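Local coordinates for protein NAD-dependent epimerase/dehydratase (Veillonella parvula DSM 2008, PDB 3R6D) that probably binds NAD(P)H through a Rossmann-type domain and may act as an NAD-dependent epimerase or dehydratase, at residues T24-T29 with P46-H51; S90-L95 with R139-E144; A109-E114 with W122-L127; T150-T155 with K187-I192. All blocks are in the same frame, centred on the assembly; numbering follows the deposited sequence. Where two conformers were deposited one is given.

In the fold
Contact 4 is the core contact: all its touching residues are buried, and it seats helix 182-193 on strand 148-158 by aliphatic packing alone. Contacts 1, 2 and 3 lie farther out and are partly buried. Contact 1 joins helix 22-28 to the short helix 46-49 and adds an imidazole face; it meets contact 4 where Tyr28 and Thr29 pack on Phe190. Contact 2 pairs helices 85-96 and 129-144 through methyl groups, and Leu142 and Arg143 carry on to Ile151 of contact 4. In contact 3 a loop past strand 102-108 meets the edge of a phenyl ring; Glu114 reaches Arg153 of contact 4 in a salt bridge.

Contact 1: T24-T29 with P46-H51; sequences TLLTYT and PEIIDH
Leu26 puts one methyl group over the imidazole of His51 and turns the other toward Ile48, and these few atoms carry most of the contact between helix 22-28 and the short helix 46-49 with the turn that follows it. The tight part is at the ring. Leu26 CD2 lies 3.7 Å from the centroid of the His51 ring and 11° off the ring normal, a CH-pi contact nearly centred on the face. Its nearest ring atom is His51 ND1, at 3.6 Å from Leu26 CD2, while Leu26 CD1 stands over the side where the ring joins its chain, 4.0 Å from His51 CG. With CG anti to the backbone N (chi1 -166°), the imidazole is carried from the turn just after helix 46-49 to the leucine, and the two side chains run alongside one another, heading opposite ways. ND1 also accepts a hydrogen bond from the backbone N of Arg53, which helps to fix the rotation of the ring, and the guanidinium of Arg53 reaches back to the carbonyl O of Leu26.

Toward helix 46-49 the packing is looser: Leu26 CD1 is 4.3 Å from Ile48 CA, and the nearest side-chain atom, Ile48 CG2, is 4.5 Å away. Beyond it Glu47 is exposed to solvent and adds almost nothing, and Thr27 is likewise exposed. On the inner side Leu26 rests on Ile33 and Val54, and Ile48 on Leu35, so both helices lean on strands 33-37 and 54-58. Helices packed against neighbouring parallel strands in this way are typical of the Rossmann fold.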
loop_
_atom_site.group_PDB
_atom_site.type_symbol
_atom_site.label_atom_id
_atom_site.label_comp_id
_atom_site.label_asym_id
_atom_site.label_seq_id
_atom_site.Cartn_x
_atom_site.Cartn_y
_atom_site.Cartn_z
ATOM N N THR A 24 -8.211 8.737 -7.222
ATOM C CA THR A 24 -8.303 8.043 -8.512
ATOM C C THR A 24 -9.468 7.080 -8.550
ATOM O O THR A 24 -10.077 6.909 -9.606
ATOM C CB THR A 24 -7.008 7.295 -8.929
ATOM O OG1 THR A 24 -6.984 5.949 -8.411
ATOM C CG2 THR A 24 -5.818 8.044 -8.526
ATOM N N LEU A 25 -9.752 6.417 -7.431
ATOM C CA LEU A 25 -10.884 5.494 -7.421
ATOM C C LEU A 25 -12.207 6.256 -7.527
ATOM O O LEU A 25 -13.157 5.751 -8.114
ATOM C CB LEU A 25 -10.832 4.574 -6.211
ATOM C CG LEU A 25 -9.619 3.621 -6.140
ATOM C CD1 LEU A 25 -9.679 2.804 -4.854
ATOM C CD2 LEU A 25 -9.499 2.717 -7.365
ATOM N N LEU A 26 -12.291 7.440 -6.936
ATOM C CA LEU A 26 -13.512 8.208 -7.100
ATOM C C LEU A 26 -13.678 8.673 -8.541
ATOM O O LEU A 26 -14.790 8.610 -9.071
ATOM C CB LEU A 26 -13.522 9.407 -6.143
ATOM C CG LEU A 26 -13.638 9.042 -4.650
ATOM C CD1 LEU A 26 -13.395 10.256 -3.795
ATOM C CD2 LEU A 26 -15.019 8.400 -4.385
ATOM N N THR A 27 -12.603 9.159 -9.155
ATOM C CA THR A 27 -12.690 9.730 -10.501
ATOM C C THR A 27 -12.902 8.654 -11.567
ATOM O O THR A 27 -13.691 8.855 -12.511
ATOM C CB THR A 27 -11.436 10.540 -10.811
ATOM O OG1 THR A 27 -11.375 11.611 -9.864
ATOM C CG2 THR A 27 -11.486 11.134 -12.220
ATOM N N TYR A 28 -12.246 7.500 -11.420
ATOM C CA TYR A 28 -12.085 6.569 -12.515
ATOM C C TYR A 28 -12.764 5.223 -12.284
ATOM O O TYR A 28 -12.623 4.343 -13.136
ATOM C CB TYR A 28 -10.580 6.325 -12.851
ATOM C CG TYR A 28 -9.923 7.595 -13.348
ATOM C CD1 TYR A 28 -10.267 8.149 -14.603
ATOM C CD2 TYR A 28 -9.005 8.276 -12.564
ATOM C CE1 TYR A 28 -9.689 9.324 -15.046
ATOM C CE2 TYR A 28 -8.381 9.444 -13.031
ATOM C CZ TYR A 28 -8.749 9.964 -14.266
ATOM O OH TYR A 28 -8.165 11.144 -14.726
ATOM N N THR A 29 -13.461 5.059 -11.154
ATOM C CA THR A 29 -14.247 3.845 -10.914
ATOM C C THR A 29 -15.570 4.187 -10.232
ATOM O O THR A 29 -15.784 5.327 -9.818
ATOM C CB THR A 29 -13.481 2.830 -9.991
ATOM O OG1 THR A 29 -13.643 3.193 -8.619
ATOM C CG2 THR A 29 -12.016 2.680 -10.342
ATOM N N PRO A 46 -11.757 18.071 1.471
ATOM C CA PRO A 46 -13.200 17.974 1.346
ATOM C C PRO A 46 -13.680 17.390 0.006
ATOM O O PRO A 46 -14.744 16.783 -0.012
ATOM C CB PRO A 46 -13.664 19.431 1.535
ATOM C CG PRO A 46 -12.469 20.286 1.161
ATOM C CD PRO A 46 -11.297 19.477 1.646
ATOM N N GLU A 47 -12.920 17.496 -1.091
ATOM C CA GLU A 47 -13.340 16.880 -2.366
ATOM C C GLU A 47 -13.351 15.347 -2.273
ATOM O O GLU A 47 -13.938 14.643 -3.115
ATOM C CB GLU A 47 -12.489 17.377 -3.564
ATOM C CG GLU A 47 -11.065 16.899 -3.607
ATOM C CD GLU A 47 -10.129 17.761 -2.821
ATOM O OE1 GLU A 47 -10.603 18.606 -1.977
ATOM O OE2 GLU A 47 -8.917 17.586 -3.033
ATOM N N ILE A 48 -12.685 14.821 -1.256
ATOM C CA ILE A 48 -12.804 13.403 -0.925
ATOM C C ILE A 48 -13.896 13.181 0.148
ATOM O O ILE A 48 -14.820 12.378 -0.048
ATOM C CB ILE A 48 -11.432 12.870 -0.458
ATOM C CG1 ILE A 48 -10.420 12.896 -1.621
ATOM C CG2 ILE A 48 -11.570 11.445 0.106
ATOM C CD1 ILE A 48 -9.044 12.336 -1.314
ATOM N N ILE A 49 -13.758 13.847 1.297
ATOM C CA ILE A 49 -14.617 13.584 2.442
ATOM C C ILE A 49 -16.083 13.873 2.108
ATOM O O ILE A 49 -16.980 13.191 2.638
ATOM C CB ILE A 49 -14.093 14.352 3.706
ATOM C CG1 ILE A 49 -12.704 13.799 4.137
ATOM C CG2 ILE A 49 -15.148 14.392 4.850
ATOM C CD1 ILE A 49 -12.692 12.363 4.641
ATOM N N ASP A 50 -16.358 14.882 1.267
ATOM C CA ASP A 50 -17.726 15.259 0.926
ATOM C C ASP A 50 -18.329 14.355 -0.151
ATOM O O ASP A 50 -19.502 14.523 -0.491
ATOM C CB ASP A 50 -17.801 16.711 0.424
ATOM C CG ASP A 50 -17.438 17.751 1.478
ATOM O OD1 ASP A 50 -17.142 17.425 2.669
ATOM O OD2 ASP A 50 -17.416 18.947 1.069
ATOM N N HIS A 51 -17.565 13.413 -0.700
ATOM C CA HIS A 51 -18.070 12.628 -1.839
ATOM C C HIS A 51 -19.031 11.537 -1.346
ATOM O O HIS A 51 -18.765 10.868 -0.340
ATOM C CB HIS A 51 -16.881 11.970 -2.566
ATOM C CG HIS A 51 -17.241 11.419 -3.912
ATOM N ND1 HIS A 51 -18.078 10.327 -4.092
ATOM C CD2 HIS A 51 -16.923 11.862 -5.149
ATOM C CE1 HIS A 51 -18.228 10.111 -5.392
ATOM N NE2 HIS A 51 -17.525 11.022 -6.054
#

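Contact 2: S90-L95 with R139-E144; sequences SIVKAL and RNVLRE
Val92 of helix 85-96 meets Val141 and Leu142 of helix 129-144 through a single methyl group, and apolar packing is all that joins the two segments. Val92 CG2 lies 4.1 Å from Val141 CG1 and 4.2 Å from Leu142 CD1, so it touches two successive side chains of the facing helix. The valines meet at a slant. Val141 offers the branch that stands anti to its backbone N (CG1, chi1 167°), whereas Val92 uses the branch beside its own. Leu142 reaches Val92 with its CD1 methyl; it also touches Met88 of helix 85-96, and Ile151 of strand 148-158 ties it to the sheet.

The polar interactions run within helix 129-144, on a side away from Val92. Arg139 grips Asn140 side-on, NE and NH2 both donating to OD1, at 3.0 Å from Arg139 NE and 2.9 Å from Arg139 NH2. The guanidinium of Arg143 lies against one face of that of Arg139, whose NH1 in turn bonds the carbonyl O of Leu111. Apolar packing between helices 85-96 and 129-144, the second resting on strand 148-158, is characteristic of the helical layer of a Rossmann-type alpha/beta domain.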
loop_
_atom_site.group_PDB
_atom_site.type_symbol
_atom_site.label_atom_id
_atom_site.label_comp_id
_atom_site.label_asym_id
_atom_site.label_seq_id
_atom_site.Cartn_x
_atom_site.Cartn_y
_atom_site.Cartn_z
ATOM N N SER A 90 -2.952 -7.048 14.328
ATOM C CA SER A 90 -4.328 -6.627 14.634
ATOM C C SER A 90 -5.188 -6.533 13.368
ATOM O O SER A 90 -6.369 -6.910 13.396
ATOM C CB SER A 90 -4.333 -5.307 15.366
ATOM O OG SER A 90 -3.749 -5.467 16.644
ATOM N N ILE A 91 -4.601 -6.036 12.270
ATOM C CA ILE A 91 -5.290 -5.942 10.986
ATOM C C ILE A 91 -5.608 -7.352 10.472
ATOM O O ILE A 91 -6.721 -7.638 10.093
ATOM C CB ILE A 91 -4.442 -5.152 9.971
ATOM C CG1 ILE A 91 -4.393 -3.682 10.413
ATOM C CG2 ILE A 91 -5.027 -5.298 8.556
ATOM C CD1 ILE A 91 -3.338 -2.890 9.691
ATOM N N VAL A 92 -4.610 -8.236 10.486
ATOM C CA VAL A 92 -4.849 -9.587 10.045
ATOM C C VAL A 92 -5.964 -10.271 10.849
ATOM O O VAL A 92 -6.813 -10.949 10.268
ATOM C CB VAL A 92 -3.535 -10.388 10.111
ATOM C CG1 VAL A 92 -3.770 -11.871 10.027
ATOM C CG2 VAL A 92 -2.566 -9.957 8.974
ATOM N N LYS A 93 -5.946 -10.071 12.168
ATOM C CA LYS A 93 -6.967 -10.639 13.046
ATOM C C LYS A 93 -8.349 -10.104 12.690
ATOM O O LYS A 93 -9.297 -10.866 12.601
ATOM C CB LYS A 93 -6.623 -10.393 14.513
ATOM C CG LYS A 93 -7.721 -10.809 15.489
ATOM C CD LYS A 93 -7.356 -10.420 16.908
ATOM C CE LYS A 93 -6.467 -11.473 17.561
ATOM N NZ LYS A 93 -6.517 -11.362 19.057
ATOM N N ALA A 94 -8.471 -8.795 12.479
ATOM C CA ALA A 94 -9.772 -8.207 12.109
ATOM C C ALA A 94 -10.269 -8.731 10.773
ATOM O O ALA A 94 -11.443 -9.060 10.627
ATOM C CB ALA A 94 -9.705 -6.714 12.079
ATOM N N LEU A 95 -9.379 -8.801 9.771
ATOM C CA LEU A 95 -9.803 -9.326 8.481
ATOM C C LEU A 95 -10.229 -10.812 8.622
ATOM O O LEU A 95 -11.251 -11.208 8.061
ATOM C CB LEU A 95 -8.667 -9.210 7.421
ATOM C CG LEU A 95 -8.637 -7.838 6.658
ATOM C CD1 LEU A 95 -8.402 -6.608 7.517
ATOM C CD2 LEU A 95 -7.563 -7.931 5.596
ATOM N N ARG A 139 5.792 -7.047 7.488
ATOM C CA ARG A 139 5.865 -7.897 6.319
ATOM C C ARG A 139 5.761 -9.371 6.684
ATOM O O ARG A 139 4.968 -10.118 6.097
ATOM C CB ARG A 139 7.161 -7.651 5.571
ATOM C CG ARG A 139 7.350 -8.694 4.487
ATOM C CD ARG A 139 8.766 -8.849 4.129
ATOM N NE ARG A 139 9.530 -9.523 5.168
ATOM C CZ ARG A 139 10.841 -9.607 5.113
ATOM N NH1 ARG A 139 11.506 -9.051 4.098
ATOM N NH2 ARG A 139 11.487 -10.266 6.063
ATOM N N ASN A 140 6.539 -9.801 7.691
ATOM C CA ASN A 140 6.503 -11.199 8.129
ATOM C C ASN A 140 5.126 -11.608 8.598
ATOM O O ASN A 140 4.658 -12.680 8.235
ATOM C CB ASN A 140 7.521 -11.451 9.248
ATOM C CG ASN A 140 8.956 -11.324 8.765
ATOM O OD1 ASN A 140 9.221 -11.283 7.553
ATOM N ND2 ASN A 140 9.895 -11.259 9.710
ATOM N N VAL A 141 4.458 -10.739 9.381
ATOM C CA VAL A 141 3.114 -11.079 9.865
ATOM C C VAL A 141 2.184 -11.311 8.662
ATOM O O VAL A 141 1.373 -12.244 8.638
ATOM C CB VAL A 141 2.539 -9.993 10.805
ATOM C CG1 VAL A 141 1.026 -10.201 11.036
ATOM C CG2 VAL A 141 3.298 -10.029 12.159
ATOM N N LEU A 142 2.246 -10.416 7.668
ATOM C CA LEU A 142 1.335 -10.556 6.530
ATOM C C LEU A 142 1.641 -11.812 5.696
ATOM O O LEU A 142 0.736 -12.562 5.315
ATOM C CB LEU A 142 1.313 -9.285 5.677
ATOM C CG LEU A 142 0.313 -9.281 4.535
ATOM C CD1 LEU A 142 -1.130 -9.564 5.005
ATOM C CD2 LEU A 142 0.400 -7.931 3.812
ATOM N N ARG A 143 2.924 -12.074 5.454
ATOM C CA ARG A 143 3.284 -13.308 4.701
ATOM C C ARG A 143 2.908 -14.621 5.402
ATOM O O ARG A 143 2.657 -15.637 4.751
ATOM C CB ARG A 143 4.751 -13.347 4.353
ATOM C CG ARG A 143 5.169 -12.216 3.483
ATOM C CD ARG A 143 6.673 -12.367 3.030
ATOM N NE ARG A 143 7.633 -12.639 4.138
ATOM C CZ ARG A 143 8.976 -12.632 4.014
ATOM N NH1 ARG A 143 9.563 -12.314 2.857
ATOM N NH2 ARG A 143 9.747 -12.928 5.061
ATOM N N GLU A 144 2.932 -14.607 6.724
ATOM C CA GLU A 144 2.515 -15.762 7.550
ATOM C C GLU A 144 1.016 -15.981 7.622
ATOM O O GLU A 144 0.543 -17.033 8.067
ATOM C CB GLU A 144 3.065 -15.621 8.984
ATOM C CG GLU A 144 4.578 -15.624 9.057
ATOM C CD GLU A 144 5.107 -15.026 10.365
ATOM O OE1 GLU A 144 4.310 -14.645 11.280
ATOM O OE2 GLU A 144 6.353 -14.932 10.458
#

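Contact 3: A109-E114 with W122-L127; sequences AGLSGE and WTFDNL
Gly110 and Leu111 meet the outer end of the Phe124 ring, and the loop that carries them begins at Ala109, whose backbone is hydrogen-bonded to Leu154 of the neighbouring strand. At Gly110 the carbonyl O approaches Phe124 CZ to 3.6 Å, lying in the plane of the ring at its edge, where the C-H groups are slightly positive. Phi of 111° and the closeness of the preceding carbonyl O suit this position to glycine. Its N-H makes an almost straight bond to Glu114 OE2, 3.0 Å from Gly110 N, reaching that oxygen from above the carboxylate plane.

The loop follows strand 102-108 and leads into helix 117-125, so the contact folds a beta-to-alpha connection of the Rossmann-type domain back on the helix it enters.

Leu111 starts off to the side, but its CD2 end swings in to Phe124 CZ at 4.2 Å, also at the ring edge; both side chains rest on Val132 of helix 129-144. Next, Ser112 N bonds Glu114 OE1 at 2.8 Å, on the syn side, tilted about 25° out of the carboxylate plane. Glu114 thus ties the turn with both oxygens, and OE2 also forms a salt bridge with Arg153 NH1, which would probably favour the charged form of the carboxylate.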
loop_
_atom_site.group_PDB
_atom_site.type_symbol
_atom_site.label_atom_id
_atom_site.label_comp_id
_atom_site.label_asym_id
_atom_site.label_seq_id
_atom_site.Cartn_x
_atom_site.Cartn_y
_atom_site.Cartn_z
ATOM N N ALA A 109 10.980 -1.424 -0.322
ATOM C CA ALA A 109 12.015 -2.179 -1.012
ATOM C C ALA A 109 13.312 -2.186 -0.179
ATOM O O ALA A 109 13.593 -1.233 0.560
ATOM C CB ALA A 109 12.276 -1.556 -2.368
ATOM N N GLY A 110 14.077 -3.260 -0.321
ATOM C CA GLY A 110 15.388 -3.394 0.288
ATOM C C GLY A 110 15.488 -4.416 1.389
ATOM O O GLY A 110 16.612 -4.708 1.831
ATOM N N LEU A 111 14.351 -4.982 1.818
ATOM C CA LEU A 111 14.304 -6.001 2.909
ATOM C C LEU A 111 14.392 -7.479 2.432
ATOM O O LEU A 111 14.335 -8.410 3.252
ATOM C CB LEU A 111 13.053 -5.816 3.752
ATOM C CG LEU A 111 12.751 -4.454 4.332
ATOM C CD1 LEU A 111 11.462 -4.571 5.142
ATOM C CD2 LEU A 111 13.958 -3.947 5.162
ATOM N N SER A 112 14.495 -7.704 1.129
ATOM C CA SER A 112 14.637 -9.057 0.548
ATOM C C SER A 112 15.956 -9.149 -0.210
ATOM O O SER A 112 16.086 -9.960 -1.173
ATOM C CB SER A 112 13.481 -9.323 -0.427
ATOM O OG SER A 112 12.224 -9.269 0.247
ATOM N N GLY A 113 16.971 -8.391 0.230
ATOM C CA GLY A 113 18.285 -8.404 -0.449
ATOM C C GLY A 113 18.258 -7.962 -1.898
ATOM O O GLY A 113 19.143 -8.335 -2.693
ATOM N N GLU A 114 17.279 -7.140 -2.281
ATOM C CA GLU A 114 17.071 -6.914 -3.694
ATOM C C GLU A 114 17.783 -5.672 -4.241
ATOM O O GLU A 114 17.899 -5.538 -5.460
ATOM C CB GLU A 114 15.554 -6.919 -4.050
ATOM C CG GLU A 114 14.726 -5.732 -3.580
ATOM C CD GLU A 114 14.155 -5.858 -2.197
ATOM O OE1 GLU A 114 14.881 -6.229 -1.245
ATOM O OE2 GLU A 114 12.964 -5.508 -2.027
ATOM N N TRP A 122 22.767 3.445 1.025
ATOM C CA TRP A 122 22.135 4.759 1.143
ATOM C C TRP A 122 20.782 4.623 1.838
ATOM O O TRP A 122 20.426 5.424 2.711
ATOM C CB TRP A 122 21.980 5.417 -0.227
ATOM C CG TRP A 122 21.578 6.866 -0.093
ATOM C CD1 TRP A 122 22.432 7.957 -0.013
ATOM C CD2 TRP A 122 20.251 7.385 -0.006
ATOM N NE1 TRP A 122 21.707 9.100 0.104
ATOM C CE2 TRP A 122 20.369 8.797 0.131
ATOM C CE3 TRP A 122 18.974 6.805 -0.010
ATOM C CZ2 TRP A 122 19.248 9.642 0.271
ATOM C CZ3 TRP A 122 17.843 7.657 0.115
ATOM C CH2 TRP A 122 18.000 9.059 0.253
ATOM N N THR A 123 20.010 3.607 1.449
ATOM C CA THR A 123 18.696 3.397 2.021
ATOM C C THR A 123 18.768 3.260 3.546
ATOM O O THR A 123 18.066 3.959 4.282
ATOM C CB THR A 123 18.023 2.174 1.365
ATOM O OG1 THR A 123 17.753 2.507 0.010
ATOM C CG2 THR A 123 16.724 1.773 2.062
ATOM N N PHE A 124 19.654 2.376 4.025
ATOM C CA PHE A 124 19.746 2.158 5.470
ATOM C C PHE A 124 20.425 3.301 6.226
ATOM O O PHE A 124 20.122 3.526 7.393
ATOM C CB PHE A 124 20.334 0.774 5.761
ATOM C CG PHE A 124 19.442 -0.322 5.264
ATOM C CD1 PHE A 124 18.121 -0.414 5.730
ATOM C CD2 PHE A 124 19.873 -1.231 4.338
ATOM C CE1 PHE A 124 17.251 -1.390 5.277
ATOM C CE2 PHE A 124 19.001 -2.218 3.849
ATOM C CZ PHE A 124 17.693 -2.308 4.321
ATOM N N ASP A 125 21.272 4.059 5.541
ATOM C CA ASP A 125 21.850 5.272 6.108
ATOM C C ASP A 125 20.781 6.332 6.345
ATOM O O ASP A 125 20.986 7.261 7.117
ATOM C CB ASP A 125 22.903 5.860 5.166
ATOM C CG ASP A 125 24.225 5.085 5.146
ATOM O OD1 ASP A 125 24.437 4.128 5.938
ATOM O OD2 ASP A 125 25.080 5.452 4.301
ATOM N N ASN A 126 19.639 6.208 5.673
ATOM C CA ASN A 126 18.609 7.249 5.679
ATOM C C ASN A 126 17.283 6.822 6.289
ATOM O O ASN A 126 16.253 7.475 6.083
ATOM C CB ASN A 126 18.426 7.801 4.248
ATOM C CG ASN A 126 19.549 8.754 3.888
ATOM O OD1 ASN A 126 19.482 9.946 4.200
ATOM N ND2 ASN A 126 20.608 8.228 3.300
ATOM N N LEU A 127 17.319 5.748 7.069
ATOM C CA LEU A 127 16.150 5.301 7.820
ATOM C C LEU A 127 16.591 4.879 9.199
ATOM O O LEU A 127 17.660 4.274 9.367
ATOM C CB LEU A 127 15.528 4.080 7.140
ATOM C CG LEU A 127 14.870 4.347 5.781
ATOM C CD1 LEU A 127 14.532 3.032 5.118
ATOM C CD2 LEU A 127 13.610 5.221 5.904
#

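Contact 4: T150-T155 with K187-I192; sequences TILRLT and KAIFDI
Leu152 faces Ile189 and Ile192, residues three apart on one side of helix 182-193, and reaches each with a different methyl group. This is the helix-on-sheet packing of a Rossmann-type alpha/beta sandwich: strand 148-158 lies within the mixed sheet, and the helix covers one face of it.

The leucine points at the helix from the strand. With chi1 at -59° its CG stands anti to the carbonyl carbon, and chi2 of 177° extends the chain through CD1 toward Ile189, while CD2 branches off toward Ile192. At Ile189 the CG1 methylene takes the contact, and the two chains cross obliquely. Ile192 points toward the strand, and here the side chains pass flank to flank with opposite headings, Ile192 CD1 lying 4.0 Å from Leu152 CD2. Thr150, which faces the same way along the strand, contributes to the buried surface without close contact; its OG1 is hydrogen-bonded to Phe201 O and Arg102 NH2, so this buried hydroxyl is satisfied.

All three touching side chains are buried, and the contact between the segments is wholly apolar. Leu152 continues onto Ile104 of strand 102-108, and Ile192 rests on Arg102 of the same strand, so the helix spans two adjacent parallel strands. On the other face of the sheet Ile151 meets Leu142 and Arg143 of helix 129-144. The closest approach between the segments is Leu152 CD1 to Ile189 CG1, 3.6 Å.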
loop_
_atom_site.group_PDB
_atom_site.type_symbol
_atom_site.label_atom_id
_atom_site.label_comp_id
_atom_site.label_asym_id
_atom_site.label_seq_id
_atom_site.Cartn_x
_atom_site.Cartn_y
_atom_site.Cartn_z
ATOM N N THR A 150 -1.181 -8.966 -1.537
ATOM C CA THR A 150 -0.125 -8.480 -2.427
ATOM C C THR A 150 0.644 -7.422 -1.650
ATOM O O THR A 150 0.038 -6.420 -1.212
ATOM C CB THR A 150 -0.688 -7.801 -3.708
ATOM O OG1 THR A 150 -1.738 -8.598 -4.286
ATOM C CG2 THR A 150 0.435 -7.561 -4.700
ATOM N N ILE A 151 1.940 -7.643 -1.456
ATOM C CA ILE A 151 2.800 -6.628 -0.865
ATOM C C ILE A 151 3.421 -5.855 -2.001
ATOM O O ILE A 151 3.922 -6.455 -2.963
ATOM C CB ILE A 151 3.850 -7.273 0.052
ATOM C CG1 ILE A 151 3.156 -7.912 1.286
ATOM C CG2 ILE A 151 4.923 -6.243 0.432
ATOM C CD1 ILE A 151 4.065 -8.846 2.049
ATOM N N LEU A 152 3.396 -4.515 -1.924
ATOM C CA LEU A 152 4.082 -3.658 -2.896
ATOM C C LEU A 152 5.322 -3.109 -2.238
ATOM O O LEU A 152 5.241 -2.344 -1.275
ATOM C CB LEU A 152 3.130 -2.525 -3.376
ATOM C CG LEU A 152 1.832 -3.058 -4.027
ATOM C CD1 LEU A 152 0.974 -1.844 -4.369
ATOM C CD2 LEU A 152 2.129 -3.901 -5.228
ATOM N N ARG A 153 6.490 -3.553 -2.706
ATOM C CA ARG A 153 7.768 -3.082 -2.186
ATOM C C ARG A 153 8.176 -1.806 -2.906
ATOM O O ARG A 153 8.582 -1.862 -4.066
ATOM C CB ARG A 153 8.856 -4.150 -2.340
ATOM C CG ARG A 153 8.636 -5.380 -1.472
ATOM C CD ARG A 153 9.624 -6.481 -1.781
ATOM N NE ARG A 153 9.293 -7.191 -3.007
ATOM C CZ ARG A 153 10.072 -7.280 -4.088
ATOM N NH1 ARG A 153 11.193 -6.547 -4.197
ATOM N NH2 ARG A 153 9.703 -8.070 -5.102
ATOM N N LEU A 154 8.012 -0.659 -2.242
ATOM C CA LEU A 154 8.249 0.625 -2.911
ATOM C C LEU A 154 9.650 1.092 -2.677
ATOM O O LEU A 154 10.145 1.046 -1.546
ATOM C CB LEU A 154 7.271 1.689 -2.420
ATOM C CG LEU A 154 5.778 1.304 -2.480
ATOM C CD1 LEU A 154 4.923 2.511 -2.154
ATOM C CD2 LEU A 154 5.397 0.744 -3.866
ATOM N N THR A 155 10.284 1.593 -3.749
ATOM C CA THR A 155 11.536 2.324 -3.633
ATOM C C THR A 155 11.225 3.781 -3.188
ATOM O O THR A 155 10.111 4.046 -2.745
ATOM C CB THR A 155 12.354 2.160 -4.894
ATOM O OG1 THR A 155 13.646 2.760 -4.683
ATOM C CG2 THR A 155 11.673 2.757 -6.136
ATOM N N LYS A 187 -1.150 4.344 -10.024
ATOM C CA LYS A 187 -1.518 3.684 -11.291
ATOM C C LYS A 187 -1.333 2.170 -11.199
ATOM O O LYS A 187 -2.198 1.406 -11.663
ATOM C CB LYS A 187 -0.719 4.241 -12.472
ATOM C CG LYS A 187 -1.161 5.619 -12.947
ATOM C CD LYS A 187 -2.440 5.531 -13.762
ATOM C CE LYS A 187 -2.887 6.908 -14.252
ATOM N NZ LYS A 187 -1.911 7.560 -15.173
ATOM N N ALA A 188 -0.228 1.729 -10.595
ATOM C CA ALA A 188 -0.025 0.286 -10.435
ATOM C C ALA A 188 -1.135 -0.345 -9.566
ATOM O O ALA A 188 -1.656 -1.404 -9.909
ATOM C CB ALA A 188 1.358 -0.005 -9.847
ATOM N N ILE A 189 -1.502 0.317 -8.460
ATOM C CA ILE A 189 -2.577 -0.215 -7.603
ATOM C C ILE A 189 -3.895 -0.280 -8.382
ATOM O O ILE A 189 -4.612 -1.281 -8.358
ATOM C CB ILE A 189 -2.736 0.601 -6.302
ATOM C CG1 ILE A 189 -1.431 0.580 -5.476
ATOM C CG2 ILE A 189 -3.926 0.118 -5.517
ATOM C CD1 ILE A 189 -1.354 1.749 -4.529
ATOM N N PHE A 190 -4.203 0.795 -9.117
ATOM C CA PHE A 190 -5.396 0.827 -9.951
ATOM C C PHE A 190 -5.389 -0.378 -10.901
ATOM O O PHE A 190 -6.390 -1.081 -11.060
ATOM C CB PHE A 190 -5.409 2.148 -10.721
ATOM C CG PHE A 190 -6.571 2.303 -11.659
ATOM C CD1 PHE A 190 -7.715 2.991 -11.265
ATOM C CD2 PHE A 190 -6.510 1.771 -12.937
ATOM C CE1 PHE A 190 -8.793 3.163 -12.156
ATOM C CE2 PHE A 190 -7.589 1.903 -13.818
ATOM C CZ PHE A 190 -8.714 2.605 -13.418
ATOM N N ASP A 191 -4.249 -0.592 -11.559
ATOM C CA ASP A 191 -4.146 -1.670 -12.555
ATOM C C ASP A 191 -4.351 -3.036 -11.890
ATOM O O ASP A 191 -5.050 -3.895 -12.443
ATOM C CB ASP A 191 -2.817 -1.607 -13.278
ATOM C CG ASP A 191 -2.710 -0.407 -14.209
ATOM O OD1 ASP A 191 -3.759 0.181 -14.550
ATOM O OD2 ASP A 191 -1.584 -0.037 -14.617
ATOM N N ILE A 192 -3.803 -3.232 -10.684
ATOM C CA ILE A 192 -4.018 -4.485 -9.977
ATOM C C ILE A 192 -5.500 -4.723 -9.687
ATOM O O ILE A 192 -6.015 -5.852 -9.800
ATOM C CB ILE A 192 -3.152 -4.501 -8.713
ATOM C CG1 ILE A 192 -1.680 -4.592 -9.113
ATOM C CG2 ILE A 192 -3.529 -5.648 -7.796
ATOM C CD1 ILE A 192 -0.702 -4.337 -7.981
#